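Local coordinates for CYCLIN domain-containing protein (Chaetomium thermophilum, PDB 6Z3U) that forms part of the CAK complex, in which it probably acts as the cyclin H-type subunit regulating a cyclin-dependent kinase, at residues A84-L89 against S126-P131; T91-E96 against P131-L136; M135-L140 against E166-G171. One frame throughout, in Å; residues are numbered along the deposited sequence.

Interaction 1: residues A84-L89 against S126-P131; sequences AEELLL and SIMTYP
Glu86 meets Ser126 and Ile127 across this buried contact, its chain running out straight beyond CG so that aliphatic carbons touch first and the carboxylate lies farther on. The methylene CG packs against Ile127 CB at 3.7 Å, the two side chains sliding past each other in opposite directions. At the end, OE2 receives a weak hydrogen bond from the hydroxyl of Ser126, OG to OE2 3.3 Å. The firmer polar partner of the carboxylate is Asn36 of helix 25-48, which binds OE1, and the Met128 side chain crosses that of Glu86 at about a right angle and brings its methyl CE beside the same oxygen. One turn along the helix, Leu89 CD1 reaches Ile127 CG2 at 4.3 Å; with chi1 of -73° the isoleucine carries CG1 beside its backbone N and CG2 anti to it. Ser126 OG also accepts from the backbone N of Met128 at 2.9 Å, an ST turn in the link between helices 108-124 and 132-146 of the cyclin fold, with Ile127 within it facing helix 83-103. A small hydroxyl residue suits that place, since its one oxygen accepts in the turn and still offers a weak bond to the glutamate. Farther out, Leu357 of helix 343-358 covers Ile127 and Met128, while Asp79 of the neighbouring kinase chain packs on Thr129 and Tyr130.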
ATOM      1  N   ALA A  84      26.612  15.208 -12.100  1.00 63.01           N
ATOM      2  CA  ALA A  84      26.490  15.991 -10.874  1.00 60.47           C
ATOM      3  C   ALA A  84      25.513  17.145 -11.052  1.00 59.37           C
ATOM      4  O   ALA A  84      24.698  17.417 -10.163  1.00 60.25           O
ATOM      5  CB  ALA A  84      27.864  16.511 -10.445  1.00 63.18           C
ATOM      6  N   GLU A  85      25.577  17.835 -12.195  1.00 58.52           N
ATOM      7  CA  GLU A  85      24.608  18.889 -12.475  1.00 57.61           C
ATOM      8  C   GLU A  85      23.206  18.321 -12.634  1.00 58.82           C
ATOM      9  O   GLU A  85      22.223  18.987 -12.291  1.00 60.74           O
ATOM     10  CB  GLU A  85      25.003  19.653 -13.737  1.00 71.59           C
ATOM     11  CG  GLU A  85      26.313  20.415 -13.623  1.00 75.05           C
ATOM     12  CD  GLU A  85      26.685  21.137 -14.905  1.00 77.18           C
ATOM     13  OE1 GLU A  85      27.421  22.144 -14.827  1.00 79.39           O
ATOM     14  OE2 GLU A  85      26.244  20.697 -15.990  1.00 76.54           O
ATOM     15  N   GLU A  86      23.096  17.098 -13.151  1.00 60.32           N
ATOM     16  CA  GLU A  86      21.801  16.435 -13.230  1.00 60.41           C
ATOM     17  C   GLU A  86      21.261  16.166 -11.833  1.00 50.57           C
ATOM     18  O   GLU A  86      20.096  16.453 -11.538  1.00 57.57           O
ATOM     19  CB  GLU A  86      21.938  15.139 -14.031  1.00 63.40           C
ATOM     20  CG  GLU A  86      20.772  14.835 -14.960  1.00 55.01           C
ATOM     21  CD  GLU A  86      21.030  13.623 -15.837  1.00 50.12           C
ATOM     22  OE1 GLU A  86      21.810  13.745 -16.803  1.00 58.96           O
ATOM     23  OE2 GLU A  86      20.447  12.553 -15.569  1.00 48.79           O
ATOM     24  N   LEU A  87      22.108  15.618 -10.956  1.00 56.81           N
ATOM     25  CA  LEU A  87      21.701  15.344  -9.581  1.00 59.02           C
ATOM     26  C   LEU A  87      21.421  16.626  -8.809  1.00 50.70           C
ATOM     27  O   LEU A  87      20.620  16.620  -7.868  1.00 49.50           O
ATOM     28  CB  LEU A  87      22.789  14.534  -8.875  1.00 54.11           C
ATOM     29  CG  LEU A  87      22.527  14.069  -7.443  1.00 51.35           C
ATOM     30  CD1 LEU A  87      21.213  13.321  -7.347  1.00 49.01           C
ATOM     31  CD2 LEU A  87      23.680  13.198  -6.967  1.00 60.40           C
ATOM     32  N   LEU A  88      22.080  17.727  -9.180  1.00 52.38           N
ATOM     33  CA  LEU A  88      21.864  18.990  -8.480  1.00 57.25           C
ATOM     34  C   LEU A  88      20.456  19.519  -8.723  1.00 54.30           C
ATOM     35  O   LEU A  88      19.809  20.025  -7.799  1.00 60.51           O
ATOM     36  CB  LEU A  88      22.913  20.014  -8.917  1.00 55.31           C
ATOM     37  CG  LEU A  88      23.308  21.090  -7.901  1.00 56.87           C
ATOM     38  CD1 LEU A  88      24.501  21.889  -8.408  1.00 59.51           C
ATOM     39  CD2 LEU A  88      22.148  22.018  -7.599  1.00 57.07           C
ATOM     40  N   LEU A  89      19.961  19.414  -9.958  1.00 52.79           N
ATOM     41  CA  LEU A  89      18.610  19.884 -10.241  1.00 49.92           C
ATOM     42  C   LEU A  89      17.569  19.004  -9.560  1.00 51.85           C
ATOM     43  O   LEU A  89      16.527  19.498  -9.116  1.00 55.89           O
ATOM     44  CB  LEU A  89      18.370  19.928 -11.749  1.00 58.02           C
ATOM     45  CG  LEU A  89      19.094  21.022 -12.536  1.00 60.02           C
ATOM     46  CD1 LEU A  89      18.667  20.994 -13.998  1.00 60.17           C
ATOM     47  CD2 LEU A  89      18.838  22.395 -11.935  1.00 54.38           C
ATOM     48  N   SER A 126      16.694  10.283 -17.034  1.00 50.61           N
ATOM     49  CA  SER A 126      17.543  11.460 -16.954  1.00 49.35           C
ATOM     50  C   SER A 126      16.707  12.728 -16.999  1.00 45.59           C
ATOM     51  O   SER A 126      15.619  12.758 -17.579  1.00 45.24           O
ATOM     52  CB  SER A 126      18.563  11.471 -18.093  1.00 55.87           C
ATOM     53  OG  SER A 126      18.872  12.805 -18.458  1.00 54.97           O
ATOM     54  N   ILE A 127      17.229  13.788 -16.373  1.00 48.13           N
ATOM     55  CA  ILE A 127      16.562  15.084 -16.390  1.00 47.76           C
ATOM     56  C   ILE A 127      16.497  15.663 -17.796  1.00 53.72           C
ATOM     57  O   ILE A 127      15.628  16.494 -18.085  1.00 49.83           O
ATOM     58  CB  ILE A 127      17.285  16.049 -15.428  1.00 48.95           C
ATOM     59  CG1 ILE A 127      16.989  15.673 -13.976  1.00 50.85           C
ATOM     60  CG2 ILE A 127      16.870  17.488 -15.690  1.00 58.23           C
ATOM     61  CD1 ILE A 127      15.627  16.125 -13.490  1.00 60.33           C
ATOM     62  N   MET A 128      17.412  15.262 -18.679  1.00 59.00           N
ATOM     63  CA  MET A 128      17.407  15.734 -20.056  1.00 47.97           C
ATOM     64  C   MET A 128      16.348  15.054 -20.915  1.00 50.86           C
ATOM     65  O   MET A 128      16.178  15.444 -22.075  1.00 53.75           O
ATOM     66  CB  MET A 128      18.785  15.513 -20.686  1.00 50.22           C
ATOM     67  CG  MET A 128      19.898  16.273 -20.003  1.00 51.77           C
ATOM     68  SD  MET A 128      21.499  16.004 -20.778  1.00 56.01           S
ATOM     69  CE  MET A 128      22.063  14.529 -19.938  1.00 60.64           C
ATOM     70  N   THR A 129      15.643  14.053 -20.383  1.00 48.30           N
ATOM     71  CA  THR A 129      14.620  13.325 -21.125  1.00 44.01           C
ATOM     72  C   THR A 129      13.209  13.819 -20.821  1.00 47.50           C
ATOM     73  O   THR A 129      12.423  14.046 -21.745  1.00 50.11           O
ATOM     74  CB  THR A 129      14.718  11.826 -20.823  1.00 47.41           C
ATOM     75  OG1 THR A 129      16.092  11.421 -20.856  1.00 61.04           O
ATOM     76  CG2 THR A 129      13.938  11.022 -21.849  1.00 56.68           C
ATOM     77  N   TYR A 130      12.866  13.982 -19.543  1.00 54.80           N
ATOM     78  CA  TYR A 130      11.538  14.420 -19.136  1.00 48.99           C
ATOM     79  C   TYR A 130      11.641  15.639 -18.227  1.00 48.26           C
ATOM     80  O   TYR A 130      12.575  15.737 -17.421  1.00 43.25           O
ATOM     81  CB  TYR A 130      10.787  13.290 -18.419  1.00 43.15           C
ATOM     82  CG  TYR A 130      10.627  12.039 -19.256  1.00 44.73           C
ATOM     83  CD1 TYR A 130       9.794  12.025 -20.369  1.00 42.52           C
ATOM     84  CD2 TYR A 130      11.307  10.871 -18.934  1.00 52.88           C
ATOM     85  CE1 TYR A 130       9.642  10.882 -21.137  1.00 48.36           C
ATOM     86  CE2 TYR A 130      11.164   9.722 -19.698  1.00 51.58           C
ATOM     87  CZ  TYR A 130      10.330   9.734 -20.798  1.00 51.92           C
ATOM     88  OH  TYR A 130      10.185   8.593 -21.560  1.00 57.15           O
ATOM     89  N   PRO A 131      10.693  16.570 -18.319  1.00 49.06           N
ATOM     90  CA  PRO A 131      10.848  17.870 -17.641  1.00 44.61           C
ATOM     91  C   PRO A 131      10.642  17.760 -16.144  1.00 41.98           C
ATOM     92  O   PRO A 131       9.544  17.416 -15.684  1.00 47.93           O
ATOM     93  CB  PRO A 131       9.753  18.735 -18.287  1.00 40.03           C
ATOM     94  CG  PRO A 131       8.724  17.770 -18.753  1.00 42.11           C
ATOM     95  CD  PRO A 131       9.418  16.469 -19.054  1.00 51.42           C
TER

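Interaction 2: residues T91-E96 against P131-L136; sequences TFYTAE and PPQEML
Tyr93 points its ring from helix 83-103 at the N-terminal end of helix 132-146, where Pro132, Gln133 and Leu136 receive it from different directions. Pro132 comes obliquely at the ring, its CB 3.9 Å from Tyr93 CD2. The methyl CD1 of Leu136 lies instead near the ring plane, at the edge by Tyr93 CD1, 4.2 Å away, with the two side chains crossing at about a right angle. Gln133 stands across the phenol end: its amide plane is turned 89° from the ring, and the bend at chi2 (82°) swings the amide round so that OE1 takes a weak hydrogen bond from Tyr93 OH at 3.4 Å. That hydroxyl has a stronger partner in Arg354 of helix 343-358. On the same amide, Gln133 NE2 lies 3.4 Å from Glu96 OE1, while the glutamate chain, extended beyond CG, crosses Leu136 with its CB and CG both 3.9 Å from Leu136 CD1. Within its own helix the ring is backed by Phe92, whose CD2 lies over the centre of one face. Tyrosine suits this place because its ring carbons meet hydrocarbon while its hydroxyl reaches polar groups. Proline fits equally well, since it has no N-H, and in the first turn of a helix none is needed for an i to i-4 backbone bond. The segment axes run 10.1 Å apart and 33° from parallel, a side-by-side helix packing of the kind from which the all-helical cyclin fold is built.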
ATOM      1  N   THR A  91      17.918  17.580  -6.678  1.00 51.90           N
ATOM      2  CA  THR A  91      17.883  18.023  -5.290  1.00 46.75           C
ATOM      3  C   THR A  91      17.147  19.349  -5.159  1.00 46.72           C
ATOM      4  O   THR A  91      16.373  19.546  -4.215  1.00 47.39           O
ATOM      5  CB  THR A  91      19.308  18.143  -4.747  1.00 48.99           C
ATOM      6  OG1 THR A  91      20.016  16.921  -4.996  1.00 51.04           O
ATOM      7  CG2 THR A  91      19.298  18.416  -3.253  1.00 52.28           C
ATOM      8  N   PHE A  92      17.373  20.269  -6.097  1.00 47.58           N
ATOM      9  CA  PHE A  92      16.697  21.561  -6.047  1.00 55.72           C
ATOM     10  C   PHE A  92      15.189  21.392  -6.181  1.00 49.06           C
ATOM     11  O   PHE A  92      14.414  21.995  -5.429  1.00 54.60           O
ATOM     12  CB  PHE A  92      17.245  22.477  -7.145  1.00 49.27           C
ATOM     13  CG  PHE A  92      16.437  23.726  -7.358  1.00 49.97           C
ATOM     14  CD1 PHE A  92      16.553  24.801  -6.493  1.00 58.44           C
ATOM     15  CD2 PHE A  92      15.569  23.830  -8.433  1.00 60.08           C
ATOM     16  CE1 PHE A  92      15.811  25.952  -6.688  1.00 61.58           C
ATOM     17  CE2 PHE A  92      14.826  24.979  -8.633  1.00 59.29           C
ATOM     18  CZ  PHE A  92      14.948  26.041  -7.761  1.00 60.35           C
ATOM     19  N   TYR A  93      14.752  20.567  -7.134  1.00 54.73           N
ATOM     20  CA  TYR A  93      13.326  20.386  -7.367  1.00 51.99           C
ATOM     21  C   TYR A  93      12.676  19.469  -6.341  1.00 53.31           C
ATOM     22  O   TYR A  93      11.455  19.539  -6.156  1.00 56.18           O
ATOM     23  CB  TYR A  93      13.094  19.846  -8.781  1.00 47.24           C
ATOM     24  CG  TYR A  93      13.259  20.906  -9.849  1.00 44.44           C
ATOM     25  CD1 TYR A  93      12.358  21.959  -9.951  1.00 53.30           C
ATOM     26  CD2 TYR A  93      14.317  20.862 -10.748  1.00 47.81           C
ATOM     27  CE1 TYR A  93      12.506  22.937 -10.917  1.00 55.97           C
ATOM     28  CE2 TYR A  93      14.472  21.837 -11.721  1.00 45.23           C
ATOM     29  CZ  TYR A  93      13.562  22.872 -11.800  1.00 45.19           C
ATOM     30  OH  TYR A  93      13.700  23.847 -12.762  1.00 46.59           O
ATOM     31  N   THR A  94      13.450  18.612  -5.672  1.00 52.30           N
ATOM     32  CA  THR A  94      12.901  17.861  -4.546  1.00 49.58           C
ATOM     33  C   THR A  94      12.564  18.793  -3.388  1.00 54.91           C
ATOM     34  O   THR A  94      11.572  18.581  -2.680  1.00 46.87           O
ATOM     35  CB  THR A  94      13.887  16.782  -4.095  1.00 50.18           C
ATOM     36  OG1 THR A  94      14.238  15.951  -5.208  1.00 53.53           O
ATOM     37  CG2 THR A  94      13.273  15.916  -3.002  1.00 50.83           C
ATOM     38  N   ALA A  95      13.385  19.823  -3.172  1.00 58.75           N
ATOM     39  CA  ALA A  95      13.075  20.808  -2.142  1.00 49.73           C
ATOM     40  C   ALA A  95      11.875  21.654  -2.543  1.00 43.04           C
ATOM     41  O   ALA A  95      11.034  21.987  -1.702  1.00 42.79           O
ATOM     42  CB  ALA A  95      14.293  21.691  -1.877  1.00 57.88           C
ATOM     43  N   GLU A  96      11.783  22.018  -3.825  1.00 45.59           N
ATOM     44  CA  GLU A  96      10.621  22.762  -4.299  1.00 49.23           C
ATOM     45  C   GLU A  96       9.360  21.915  -4.195  1.00 46.47           C
ATOM     46  O   GLU A  96       8.283  22.426  -3.867  1.00 46.23           O
ATOM     47  CB  GLU A  96      10.845  23.224  -5.739  1.00 54.12           C
ATOM     48  CG  GLU A  96       9.760  24.152  -6.273  1.00 53.67           C
ATOM     49  CD  GLU A  96      10.118  24.755  -7.619  1.00 51.99           C
ATOM     50  OE1 GLU A  96      10.040  24.035  -8.637  1.00 56.75           O
ATOM     51  OE2 GLU A  96      10.481  25.949  -7.659  1.00 54.57           O
ATOM     52  N   PRO A 131      10.693  16.570 -18.319  1.00 49.06           N
ATOM     53  CA  PRO A 131      10.848  17.870 -17.641  1.00 44.61           C
ATOM     54  C   PRO A 131      10.642  17.760 -16.144  1.00 41.98           C
ATOM     55  O   PRO A 131       9.544  17.416 -15.684  1.00 47.93           O
ATOM     56  CB  PRO A 131       9.753  18.735 -18.287  1.00 40.03           C
ATOM     57  CG  PRO A 131       8.724  17.770 -18.753  1.00 42.11           C
ATOM     58  CD  PRO A 131       9.418  16.469 -19.054  1.00 51.42           C
ATOM     59  N   PRO A 132      11.663  18.081 -15.340  1.00 39.84           N
ATOM     60  CA  PRO A 132      11.479  18.017 -13.880  1.00 42.53           C
ATOM     61  C   PRO A 132      10.469  19.018 -13.351  1.00 38.61           C
ATOM     62  O   PRO A 132       9.867  18.774 -12.299  1.00 38.43           O
ATOM     63  CB  PRO A 132      12.887  18.295 -13.332  1.00 45.01           C
ATOM     64  CG  PRO A 132      13.582  19.035 -14.417  1.00 42.41           C
ATOM     65  CD  PRO A 132      13.030  18.497 -15.705  1.00 44.07           C
ATOM     66  N   GLN A 133      10.272  20.145 -14.037  1.00 48.73           N
ATOM     67  CA  GLN A 133       9.281  21.113 -13.586  1.00 46.09           C
ATOM     68  C   GLN A 133       7.885  20.506 -13.580  1.00 38.53           C
ATOM     69  O   GLN A 133       7.058  20.851 -12.729  1.00 36.73           O
ATOM     70  CB  GLN A 133       9.316  22.353 -14.481  1.00 52.02           C
ATOM     71  CG  GLN A 133       8.549  23.542 -13.934  1.00 58.26           C
ATOM     72  CD  GLN A 133       9.352  24.326 -12.914  1.00 57.40           C
ATOM     73  OE1 GLN A 133      10.488  24.725 -13.177  1.00 54.74           O
ATOM     74  NE2 GLN A 133       8.770  24.542 -11.739  1.00 60.51           N
ATOM     75  N   GLU A 134       7.607  19.601 -14.518  1.00 43.04           N
ATOM     76  CA  GLU A 134       6.310  18.944 -14.617  1.00 43.74           C
ATOM     77  C   GLU A 134       6.235  17.694 -13.744  1.00 41.87           C
ATOM     78  O   GLU A 134       5.255  17.500 -13.019  1.00 44.25           O
ATOM     79  CB  GLU A 134       6.014  18.586 -16.077  1.00 53.15           C
ATOM     80  CG  GLU A 134       5.956  19.784 -17.017  1.00 45.63           C
ATOM     81  CD  GLU A 134       4.830  20.743 -16.675  1.00 48.04           C
ATOM     82  OE1 GLU A 134       5.078  21.707 -15.918  1.00 54.96           O
ATOM     83  OE2 GLU A 134       3.693  20.521 -17.144  1.00 51.76           O
ATOM     84  N   MET A 135       7.256  16.836 -13.809  1.00 39.10           N
ATOM     85  CA  MET A 135       7.267  15.638 -12.979  1.00 36.32           C
ATOM     86  C   MET A 135       7.142  15.969 -11.498  1.00 36.59           C
ATOM     87  O   MET A 135       6.705  15.118 -10.717  1.00 41.18           O
ATOM     88  CB  MET A 135       8.550  14.840 -13.221  1.00 42.09           C
ATOM     89  CG  MET A 135       8.685  14.261 -14.625  1.00 39.81           C
ATOM     90  SD  MET A 135       7.384  13.089 -15.070  1.00 45.19           S
ATOM     91  CE  MET A 135       6.237  14.174 -15.913  1.00 43.37           C
ATOM     92  N   LEU A 136       7.514  17.185 -11.094  1.00 38.39           N
ATOM     93  CA  LEU A 136       7.336  17.594  -9.704  1.00 38.18           C
ATOM     94  C   LEU A 136       5.866  17.528  -9.306  1.00 35.66           C
ATOM     95  O   LEU A 136       5.516  16.961  -8.265  1.00 39.24           O
ATOM     96  CB  LEU A 136       7.896  19.004  -9.508  1.00 38.27           C
ATOM     97  CG  LEU A 136       7.805  19.638  -8.119  1.00 35.89           C
ATOM     98  CD1 LEU A 136       8.859  20.727  -7.989  1.00 43.19           C
ATOM     99  CD2 LEU A 136       6.425  20.211  -7.841  1.00 39.22           C
TER

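Interaction 3: residues M135-L140 against E166-G171; sequences MLLVAL and EEILAG
Apolar packing joins helix 132-146 to the short helix that begins at Glu166 and the residues that follow it, a wholly buried contact inside the cyclin-like region, with no hydrogen bond between the two segments. Val138 is at its middle. Its chi1 of 177° sets CG1 anti to the backbone N and CG2 beside it, and the two methyls divide the opposing backbone between them: CG1 lies against Gly171 O at 3.5 Å, and CG2 against Ile168 O at 3.4 Å. CG2 also meets the branch methyl of Ile168, CG2 to CG2 4.2 Å. A beta-branched residue fits well here, because both methyls sit close to its own helix and the other backbone can come near. On one flank Leu137 reaches Ile168 with CD1 to CD1 at 4.3 Å, and Phe160 and Arg162 touch the leucine from the loop before the short helix. On the other, Met135 sets out away from residues 166-171, yet bends at chi2 and chi3 (-61° and 95°) bring its CE back to Gly171 CA, 3.9 Å away. Glycine suits that position, since a beta carbon there would point at the helix, into room already taken by Met135 CE and Val138 CG2. Cutting Val138 back to an alanine removes both outer methyls and would probably open a gap between helix 132-146 and the backbone at Ile168 and Gly171, leaving Ile168 CG2 without its methyl partner. Behind the helix, Phe118 and Leu97 cover Ala139 from helices 108-124 and 83-103. Surrounded in this way, helix 132-146 resembles the central helix about which the others of a cyclin box are packed.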
ATOM      1  N   MET A 135       7.256  16.836 -13.809  1.00 39.10           N
ATOM      2  CA  MET A 135       7.267  15.638 -12.979  1.00 36.32           C
ATOM      3  C   MET A 135       7.142  15.969 -11.498  1.00 36.59           C
ATOM      4  O   MET A 135       6.705  15.118 -10.717  1.00 41.18           O
ATOM      5  CB  MET A 135       8.550  14.840 -13.221  1.00 42.09           C
ATOM      6  CG  MET A 135       8.685  14.261 -14.625  1.00 39.81           C
ATOM      7  SD  MET A 135       7.384  13.089 -15.070  1.00 45.19           S
ATOM      8  CE  MET A 135       6.237  14.174 -15.913  1.00 43.37           C
ATOM      9  N   LEU A 136       7.514  17.185 -11.094  1.00 38.39           N
ATOM     10  CA  LEU A 136       7.336  17.594  -9.704  1.00 38.18           C
ATOM     11  C   LEU A 136       5.866  17.528  -9.306  1.00 35.66           C
ATOM     12  O   LEU A 136       5.516  16.961  -8.265  1.00 39.24           O
ATOM     13  CB  LEU A 136       7.896  19.004  -9.508  1.00 38.27           C
ATOM     14  CG  LEU A 136       7.805  19.638  -8.119  1.00 35.89           C
ATOM     15  CD1 LEU A 136       8.859  20.727  -7.989  1.00 43.19           C
ATOM     16  CD2 LEU A 136       6.425  20.211  -7.841  1.00 39.22           C
ATOM     17  N   LEU A 137       4.989  18.101 -10.132  1.00 35.21           N
ATOM     18  CA  LEU A 137       3.561  18.063  -9.838  1.00 37.96           C
ATOM     19  C   LEU A 137       3.010  16.647  -9.943  1.00 43.41           C
ATOM     20  O   LEU A 137       2.135  16.256  -9.160  1.00 45.80           O
ATOM     21  CB  LEU A 137       2.813  19.001 -10.783  1.00 34.20           C
ATOM     22  CG  LEU A 137       2.821  20.477 -10.389  1.00 39.76           C
ATOM     23  CD1 LEU A 137       2.391  21.355 -11.553  1.00 45.48           C
ATOM     24  CD2 LEU A 137       1.914  20.695  -9.192  1.00 47.11           C
ATOM     25  N   VAL A 138       3.502  15.865 -10.907  1.00 47.56           N
ATOM     26  CA  VAL A 138       3.015  14.500 -11.078  1.00 33.71           C
ATOM     27  C   VAL A 138       3.332  13.659  -9.849  1.00 31.74           C
ATOM     28  O   VAL A 138       2.502  12.865  -9.391  1.00 33.92           O
ATOM     29  CB  VAL A 138       3.617  13.880 -12.353  1.00 34.61           C
ATOM     30  CG1 VAL A 138       3.170  12.439 -12.499  1.00 30.31           C
ATOM     31  CG2 VAL A 138       3.227  14.699 -13.579  1.00 47.54           C
ATOM     32  N   ALA A 139       4.534  13.823  -9.292  1.00 32.83           N
ATOM     33  CA  ALA A 139       4.914  13.042  -8.120  1.00 30.11           C
ATOM     34  C   ALA A 139       4.041  13.371  -6.917  1.00 36.01           C
ATOM     35  O   ALA A 139       3.783  12.498  -6.081  1.00 34.70           O
ATOM     36  CB  ALA A 139       6.386  13.281  -7.786  1.00 32.41           C
ATOM     37  N   LEU A 140       3.588  14.623  -6.805  1.00 40.97           N
ATOM     38  CA  LEU A 140       2.674  14.983  -5.725  1.00 28.66           C
ATOM     39  C   LEU A 140       1.285  14.402  -5.963  1.00 33.17           C
ATOM     40  O   LEU A 140       0.649  13.897  -5.032  1.00 39.34           O
ATOM     41  CB  LEU A 140       2.601  16.502  -5.588  1.00 33.39           C
ATOM     42  CG  LEU A 140       3.733  17.162  -4.799  1.00 31.00           C
ATOM     43  CD1 LEU A 140       3.775  18.655  -5.070  1.00 40.55           C
ATOM     44  CD2 LEU A 140       3.572  16.905  -3.316  1.00 32.46           C
ATOM     45  N   GLU A 166      -4.786  18.614 -17.809  1.00 55.96           N
ATOM     46  CA  GLU A 166      -4.241  17.547 -18.641  1.00 56.40           C
ATOM     47  C   GLU A 166      -2.718  17.560 -18.670  1.00 49.11           C
ATOM     48  O   GLU A 166      -2.107  16.523 -18.950  1.00 44.51           O
ATOM     49  CB  GLU A 166      -4.789  17.647 -20.067  1.00 60.47           C
ATOM     50  CG  GLU A 166      -4.542  18.983 -20.751  1.00 70.59           C
ATOM     51  CD  GLU A 166      -5.769  19.874 -20.751  1.00 76.37           C
ATOM     52  OE1 GLU A 166      -6.007  20.555 -21.771  1.00 78.50           O
ATOM     53  OE2 GLU A 166      -6.499  19.886 -19.738  1.00 74.72           O
ATOM     54  N   GLU A 167      -2.091  18.704 -18.386  1.00 47.19           N
ATOM     55  CA  GLU A 167      -0.633  18.756 -18.372  1.00 47.27           C
ATOM     56  C   GLU A 167      -0.052  17.873 -17.276  1.00 54.26           C
ATOM     57  O   GLU A 167       1.079  17.389 -17.403  1.00 54.97           O
ATOM     58  CB  GLU A 167      -0.169  20.203 -18.197  1.00 49.54           C
ATOM     59  CG  GLU A 167      -0.395  21.066 -19.432  1.00 62.19           C
ATOM     60  CD  GLU A 167      -0.143  22.543 -19.186  1.00 68.23           C
ATOM     61  OE1 GLU A 167      -0.637  23.073 -18.169  1.00 70.28           O
ATOM     62  OE2 GLU A 167       0.545  23.174 -20.015  1.00 62.54           O
ATOM     63  N   ILE A 168      -0.804  17.649 -16.200  1.00 52.42           N
ATOM     64  CA  ILE A 168      -0.333  16.818 -15.095  1.00 41.09           C
ATOM     65  C   ILE A 168      -0.611  15.342 -15.353  1.00 42.88           C
ATOM     66  O   ILE A 168       0.223  14.485 -15.048  1.00 40.20           O
ATOM     67  CB  ILE A 168      -0.983  17.291 -13.777  1.00 40.58           C
ATOM     68  CG1 ILE A 168      -0.625  18.756 -13.503  1.00 42.54           C
ATOM     69  CG2 ILE A 168      -0.538  16.411 -12.618  1.00 38.56           C
ATOM     70  CD1 ILE A 168      -1.349  19.365 -12.319  1.00 42.50           C
ATOM     71  N   LEU A 169      -1.779  15.018 -15.915  1.00 39.39           N
ATOM     72  CA  LEU A 169      -2.119  13.622 -16.162  1.00 37.99           C
ATOM     73  C   LEU A 169      -1.178  12.980 -17.172  1.00 39.26           C
ATOM     74  O   LEU A 169      -0.928  11.771 -17.107  1.00 36.99           O
ATOM     75  CB  LEU A 169      -3.560  13.514 -16.657  1.00 38.38           C
ATOM     76  CG  LEU A 169      -4.651  14.016 -15.711  1.00 38.18           C
ATOM     77  CD1 LEU A 169      -6.009  13.902 -16.382  1.00 45.49           C
ATOM     78  CD2 LEU A 169      -4.635  13.248 -14.405  1.00 41.82           C
ATOM     79  N   ALA A 170      -0.651  13.767 -18.113  1.00 42.57           N
ATOM     80  CA  ALA A 170       0.188  13.210 -19.168  1.00 40.60           C
ATOM     81  C   ALA A 170       1.398  12.471 -18.618  1.00 42.54           C
ATOM     82  O   ALA A 170       1.940  11.597 -19.302  1.00 48.51           O
ATOM     83  CB  ALA A 170       0.655  14.321 -20.110  1.00 54.55           C
ATOM     84  N   GLY A 171       1.839  12.805 -17.409  1.00 42.19           N
ATOM     85  CA  GLY A 171       3.018  12.187 -16.841  1.00 39.15           C
ATOM     86  C   GLY A 171       2.711  11.126 -15.805  1.00 41.16           C
ATOM     87  O   GLY A 171       3.626  10.460 -15.314  1.00 41.86           O
TER

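Overall arrangement
All three contacts are buried, and helix 132-146 or the turn leading into it takes part in each. Interactions 1 and 2 also share helix 83-103: they use successive parts of it, their centres are about 9 Å apart, and Ile127 CD1 packs on Pro132 CB at 3.5 Å between them. Interaction 3 lies farther along, its centre about 11 Å from that of interaction 2 and about 17 Å from that of interaction 1, and turns to another neighbour of the same helix. The chemistry changes along this path. Interaction 1 buries a carboxylate, interaction 2 combines an aromatic ring with partly exposed polar groups, and interaction 3 is hydrocarbon against hydrocarbon and backbone.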